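Local coordinates for aldehyde dehydrogenase (PDB 4O6R), which probably oxidises aldehydes with NAD(P)+ as the acceptor and binds AMP in the crystal, at residues G137-I147 with H474-N485. Numbering follows the deposited sequence.
Sequences GFLNYVQRAPI and HDYTEARSVWVN
The R144 guanidinium lies flat on the H474 ring, centres 4.1 Å apart and planes 19° apart. Its edge grips T477 OG1 side-on: R144 NE and NH2 each donate to that one oxygen at 3.1 Å, in the guanidinium plane. The R144 chain bends at chi2 (-58°) and chi3, which folds its end back over the partner strand. There the backbone of E478 and A479 covers the face opposite H474. T477 OG1 also bonds M473 O, and water 1 links R144 NH2 to T477 O.

Further along, the N140 amide stacks on the W483 ring, planes 14° apart. N140 ND2 donates to S481 OG and to V482 O, both at 3.0 Å. V482 O sits in the amide plane, but ND2 stands above the V482 carbonyl plane; Y141 N also donates to this oxygen. N140 OD1 turns to S454 of a second subunit. On the other face of the sheet, V482 CB lies over the Y141 ring, 3.8 Å from its centroid. On its own strand E478 OE2 forms a salt bridge with R480 NE (3.0 Å), while waters 2 and 3 join the E478 carboxylate to P146 O and I147 O.

Paired backbone bonds at L139–V484, Y141–V482, Q143–R480 and A145–E478 align the antiparallel strands. They form part of the extended β arm that carries oligomerisation in aldehyde dehydrogenases; strand 129-131 also pairs with 138-153. Stack and hydrogen bonds together should limit rotation of the N140 amide and R144 guanidinium. N140 OD1 and the parallel S481–V484 ladder carry the contact into the second subunit.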
loop_
_atom_site.group_PDB
_atom_site.type_symbol
_atom_site.label_atom_id
_atom_site.label_comp_id
_atom_site.label_asym_id
_atom_site.label_seq_id
_atom_site.Cartn_x
_atom_site.Cartn_y
_atom_site.Cartn_z
ATOM N N GLY A 137 14.194 -19.079 4.594
ATOM C CA GLY A 137 13.879 -19.891 5.750
ATOM C C GLY A 137 13.310 -19.120 6.924
ATOM O O GLY A 137 12.974 -19.722 7.963
ATOM N N PHE A 138 13.209 -17.796 6.772
ATOM C CA PHE A 138 12.583 -16.944 7.785
ATOM C C PHE A 138 11.258 -16.370 7.289
ATOM O O PHE A 138 11.139 -15.985 6.121
ATOM C CB PHE A 138 13.503 -15.788 8.157
ATOM C CG PHE A 138 14.749 -16.202 8.854
ATOM C CD1 PHE A 138 15.879 -16.557 8.128
ATOM C CD2 PHE A 138 14.811 -16.220 10.231
ATOM C CE1 PHE A 138 17.037 -16.920 8.777
ATOM C CE2 PHE A 138 15.967 -16.584 10.876
ATOM C CZ PHE A 138 17.083 -16.938 10.146
ATOM N N LEU A 139 10.273 -16.320 8.180
ATOM C CA LEU A 139 9.041 -15.618 7.961
ATOM C C LEU A 139 9.038 -14.357 8.823
ATOM O O LEU A 139 9.233 -14.438 10.028
ATOM C CB LEU A 139 7.878 -16.473 8.398
ATOM C CG LEU A 139 6.520 -15.792 8.348
ATOM C CD1 LEU A 139 6.173 -15.440 6.906
ATOM C CD2 LEU A 139 5.462 -16.679 8.960
ATOM N N ASN A 140 8.773 -13.200 8.218
ATOM C CA ASN A 140 8.730 -11.946 8.966
ATOM C C ASN A 140 7.454 -11.200 8.672
ATOM O O ASN A 140 7.291 -10.667 7.584
ATOM C CB ASN A 140 9.985 -11.105 8.620
ATOM C CG ASN A 140 10.040 -9.757 9.319
ATOM O OD1 ASN A 140 10.653 -8.821 8.791
ATOM N ND2 ASN A 140 9.448 -9.649 10.504
ATOM N N TYR A 141 6.518 -11.225 9.617
ATOM C CA TYR A 141 5.279 -10.473 9.468
ATOM C C TYR A 141 5.277 -9.294 10.435
ATOM O O TYR A 141 5.833 -9.378 11.549
ATOM C CB TYR A 141 4.051 -11.353 9.685
ATOM C CG TYR A 141 3.861 -12.027 11.051
ATOM C CD1 TYR A 141 4.444 -13.264 11.358
ATOM C CD2 TYR A 141 3.066 -11.442 12.010
ATOM C CE1 TYR A 141 4.221 -13.894 12.603
ATOM C CE2 TYR A 141 2.845 -12.044 13.246
ATOM C CZ TYR A 141 3.401 -13.280 13.524
ATOM O OH TYR A 141 3.135 -13.840 14.746
ATOM N N VAL A 142 4.645 -8.220 10.005
ATOM C CA VAL A 142 4.579 -6.994 10.780
ATOM C C VAL A 142 3.111 -6.616 10.946
ATOM O O VAL A 142 2.391 -6.493 9.949
ATOM C CB VAL A 142 5.314 -5.857 10.089
ATOM C CG1 VAL A 142 5.254 -4.573 10.917
ATOM C CG2 VAL A 142 6.757 -6.263 9.808
ATOM N N GLN A 143 2.683 -6.471 12.193
ATOM C CA GLN A 143 1.340 -6.003 12.498
ATOM C C GLN A 143 1.345 -4.496 12.760
ATOM O O GLN A 143 2.321 -3.961 13.249
ATOM C CB GLN A 143 0.845 -6.672 13.759
ATOM C CG GLN A 143 0.868 -8.187 13.715
ATOM C CD GLN A 143 -0.468 -8.715 13.410
ATOM O OE1 GLN A 143 -1.246 -8.090 12.672
ATOM N NE2 GLN A 143 -0.788 -9.845 13.995
ATOM N N ARG A 144 0.214 -3.840 12.489
ATOM C CA ARG A 144 -0.027 -2.488 12.973
ATOM C C ARG A 144 -0.854 -2.572 14.251
ATOM O O ARG A 144 -2.092 -2.642 14.204
ATOM C CB ARG A 144 -0.752 -1.665 11.909
ATOM C CG ARG A 144 0.037 -1.548 10.594
ATOM C CD ARG A 144 1.434 -0.928 10.740
ATOM N NE ARG A 144 1.412 0.371 11.450
ATOM C CZ ARG A 144 2.480 1.136 11.656
ATOM N NH1 ARG A 144 3.678 0.780 11.188
ATOM N NH2 ARG A 144 2.369 2.283 12.330
ATOM N N ALA A 145 -0.186 -2.551 15.397
ATOM C CA ALA A 145 -0.889 -2.700 16.685
ATOM C C ALA A 145 -1.253 -1.310 17.228
ATOM O O ALA A 145 -0.584 -0.349 16.926
ATOM C CB ALA A 145 -0.012 -3.427 17.678
ATOM N N PRO A 146 -2.319 -1.212 18.039
ATOM C CA PRO A 146 -2.608 0.065 18.660
ATOM C C PRO A 146 -1.521 0.463 19.644
ATOM O O PRO A 146 -0.763 -0.381 20.113
ATOM C CB PRO A 146 -3.928 -0.179 19.400
ATOM C CG PRO A 146 -4.101 -1.634 19.472
ATOM C CD PRO A 146 -3.259 -2.273 18.434
ATOM N N ILE A 147 -1.479 1.738 19.972
ATOM C CA ILE A 147 -0.477 2.269 20.895
ATOM C C ILE A 147 -0.840 1.944 22.332
ATOM O O ILE A 147 0.036 1.510 23.104
ATOM C CB ILE A 147 -0.321 3.783 20.692
ATOM C CG1 ILE A 147 0.268 4.026 19.295
ATOM C CG2 ILE A 147 0.542 4.391 21.793
ATOM C CD1 ILE A 147 0.165 5.458 18.851
ATOM N N HIS A 474 -1.936 5.147 10.516
ATOM C CA HIS A 474 -0.510 4.878 10.753
ATOM C C HIS A 474 -0.011 5.537 12.067
ATOM O O HIS A 474 0.698 4.904 12.861
ATOM C CB HIS A 474 0.312 5.357 9.545
ATOM C CG HIS A 474 1.757 4.986 9.598
ATOM N ND1 HIS A 474 2.237 3.795 9.099
ATOM C CD2 HIS A 474 2.830 5.647 10.090
ATOM C CE1 HIS A 474 3.550 3.751 9.256
ATOM N NE2 HIS A 474 3.933 4.856 9.868
ATOM N N ASP A 475 -0.374 6.803 12.269
ATOM C CA ASP A 475 0.063 7.586 13.418
ATOM C C ASP A 475 -0.623 7.117 14.723
ATOM O O ASP A 475 -0.221 7.542 15.809
ATOM C CB ASP A 475 -0.282 9.088 13.246
ATOM C CG ASP A 475 0.515 9.798 12.165
ATOM O OD1 ASP A 475 1.560 9.275 11.689
ATOM O OD2 ASP A 475 0.093 10.955 11.856
ATOM N N TYR A 476 -1.685 6.322 14.624
ATOM C CA TYR A 476 -2.333 5.716 15.805
ATOM C C TYR A 476 -2.020 4.225 16.003
ATOM O O TYR A 476 -2.651 3.561 16.835
ATOM C CB TYR A 476 -3.859 5.985 15.801
ATOM C CG TYR A 476 -4.138 7.330 16.410
ATOM C CD1 TYR A 476 -3.977 7.516 17.773
ATOM C CD2 TYR A 476 -4.506 8.438 15.628
ATOM C CE1 TYR A 476 -4.203 8.754 18.361
ATOM C CE2 TYR A 476 -4.738 9.678 16.218
ATOM C CZ TYR A 476 -4.580 9.808 17.601
ATOM O OH TYR A 476 -4.769 11.003 18.247
ATOM N N THR A 477 -1.016 3.725 15.284
ATOM C CA THR A 477 -0.552 2.358 15.475
ATOM C C THR A 477 0.969 2.326 15.559
ATOM O O THR A 477 1.647 3.330 15.351
ATOM C CB THR A 477 -1.040 1.421 14.340
ATOM O OG1 THR A 477 -0.635 1.971 13.065
ATOM C CG2 THR A 477 -2.540 1.273 14.408
ATOM N N GLU A 478 1.493 1.158 15.897
ATOM C CA GLU A 478 2.939 0.959 15.927
ATOM C C GLU A 478 3.266 -0.334 15.229
ATOM O O GLU A 478 2.491 -1.293 15.270
ATOM C CB GLU A 478 3.483 0.916 17.356
ATOM C CG GLU A 478 2.913 -0.261 18.126
ATOM C CD GLU A 478 2.931 -0.158 19.645
ATOM O OE1 GLU A 478 3.077 0.961 20.206
ATOM O OE2 GLU A 478 2.797 -1.230 20.283
ATOM N N ALA A 479 4.436 -0.386 14.607
ATOM C CA ALA A 479 4.857 -1.603 13.930
ATOM C C ALA A 479 5.328 -2.644 14.967
ATOM O O ALA A 479 6.153 -2.350 15.861
ATOM C CB ALA A 479 5.972 -1.306 12.941
ATOM N N ARG A 480 4.809 -3.865 14.829
ATOM C CA ARG A 480 5.208 -5.012 15.663
ATOM C C ARG A 480 5.734 -6.079 14.723
ATOM O O ARG A 480 4.964 -6.727 14.002
ATOM C CB ARG A 480 4.020 -5.575 16.448
ATOM C CG ARG A 480 3.410 -4.703 17.529
ATOM C CD ARG A 480 4.448 -4.359 18.548
ATOM N NE ARG A 480 3.958 -3.939 19.852
ATOM C CZ ARG A 480 3.777 -4.714 20.922
ATOM N NH1 ARG A 480 3.906 -6.027 20.882
ATOM N NH2 ARG A 480 3.428 -4.147 22.058
ATOM N N SER A 481 7.051 -6.223 14.670
ATOM C CA SER A 481 7.702 -7.111 13.722
ATOM C C SER A 481 7.980 -8.466 14.387
ATOM O O SER A 481 8.581 -8.506 15.462
ATOM C CB SER A 481 9.013 -6.486 13.257
ATOM O OG SER A 481 9.730 -7.354 12.414
ATOM N N VAL A 482 7.498 -9.541 13.792
ATOM C CA VAL A 482 7.672 -10.884 14.349
ATOM C C VAL A 482 8.437 -11.706 13.315
ATOM O O VAL A 482 8.079 -11.727 12.123
ATOM C CB VAL A 482 6.337 -11.584 14.667
ATOM C CG1 VAL A 482 6.590 -13.001 15.173
ATOM C CG2 VAL A 482 5.531 -10.804 15.717
ATOM N N TRP A 483 9.480 -12.366 13.775
ATOM C CA TRP A 483 10.325 -13.219 12.923
ATOM C C TRP A 483 10.177 -14.652 13.357
ATOM O O TRP A 483 10.367 -14.951 14.558
ATOM C CB TRP A 483 11.805 -12.887 13.078
ATOM C CG TRP A 483 12.254 -11.593 12.510
ATOM C CD1 TRP A 483 12.009 -10.349 13.014
ATOM C CD2 TRP A 483 13.086 -11.403 11.360
ATOM N NE1 TRP A 483 12.633 -9.394 12.245
ATOM C CE2 TRP A 483 13.273 -10.005 11.203
ATOM C CE3 TRP A 483 13.648 -12.271 10.421
ATOM C CZ2 TRP A 483 14.034 -9.453 10.170
ATOM C CZ3 TRP A 483 14.418 -11.723 9.376
ATOM C CH2 TRP A 483 14.587 -10.304 9.262
ATOM N N VAL A 484 9.867 -15.534 12.411
ATOM C CA VAL A 484 9.931 -16.986 12.673
ATOM C C VAL A 484 11.074 -17.635 11.892
ATOM O O VAL A 484 11.066 -17.653 10.665
ATOM C CB VAL A 484 8.657 -17.712 12.278
ATOM C CG1 VAL A 484 8.713 -19.167 12.747
ATOM C CG2 VAL A 484 7.430 -16.994 12.863
ATOM N N ASN A 485 12.014 -18.223 12.619
ATOM C CA ASN A 485 13.038 -19.023 11.978
ATOM C C ASN A 485 12.503 -20.418 11.669
ATOM O O ASN A 485 12.554 -21.294 12.519
ATOM C CB ASN A 485 14.255 -19.130 12.872
ATOM C CG ASN A 485 15.388 -19.864 12.189
ATOM O OD1 ASN A 485 15.246 -20.301 11.055
ATOM N ND2 ASN A 485 16.506 -20.016 12.891
HETATM O O HOH W 1 3.807 4.474 13.372
HETATM O O HOH W 2 0.615 -2.155 21.673
HETATM O O HOH W 3 2.648 0.828 22.720
#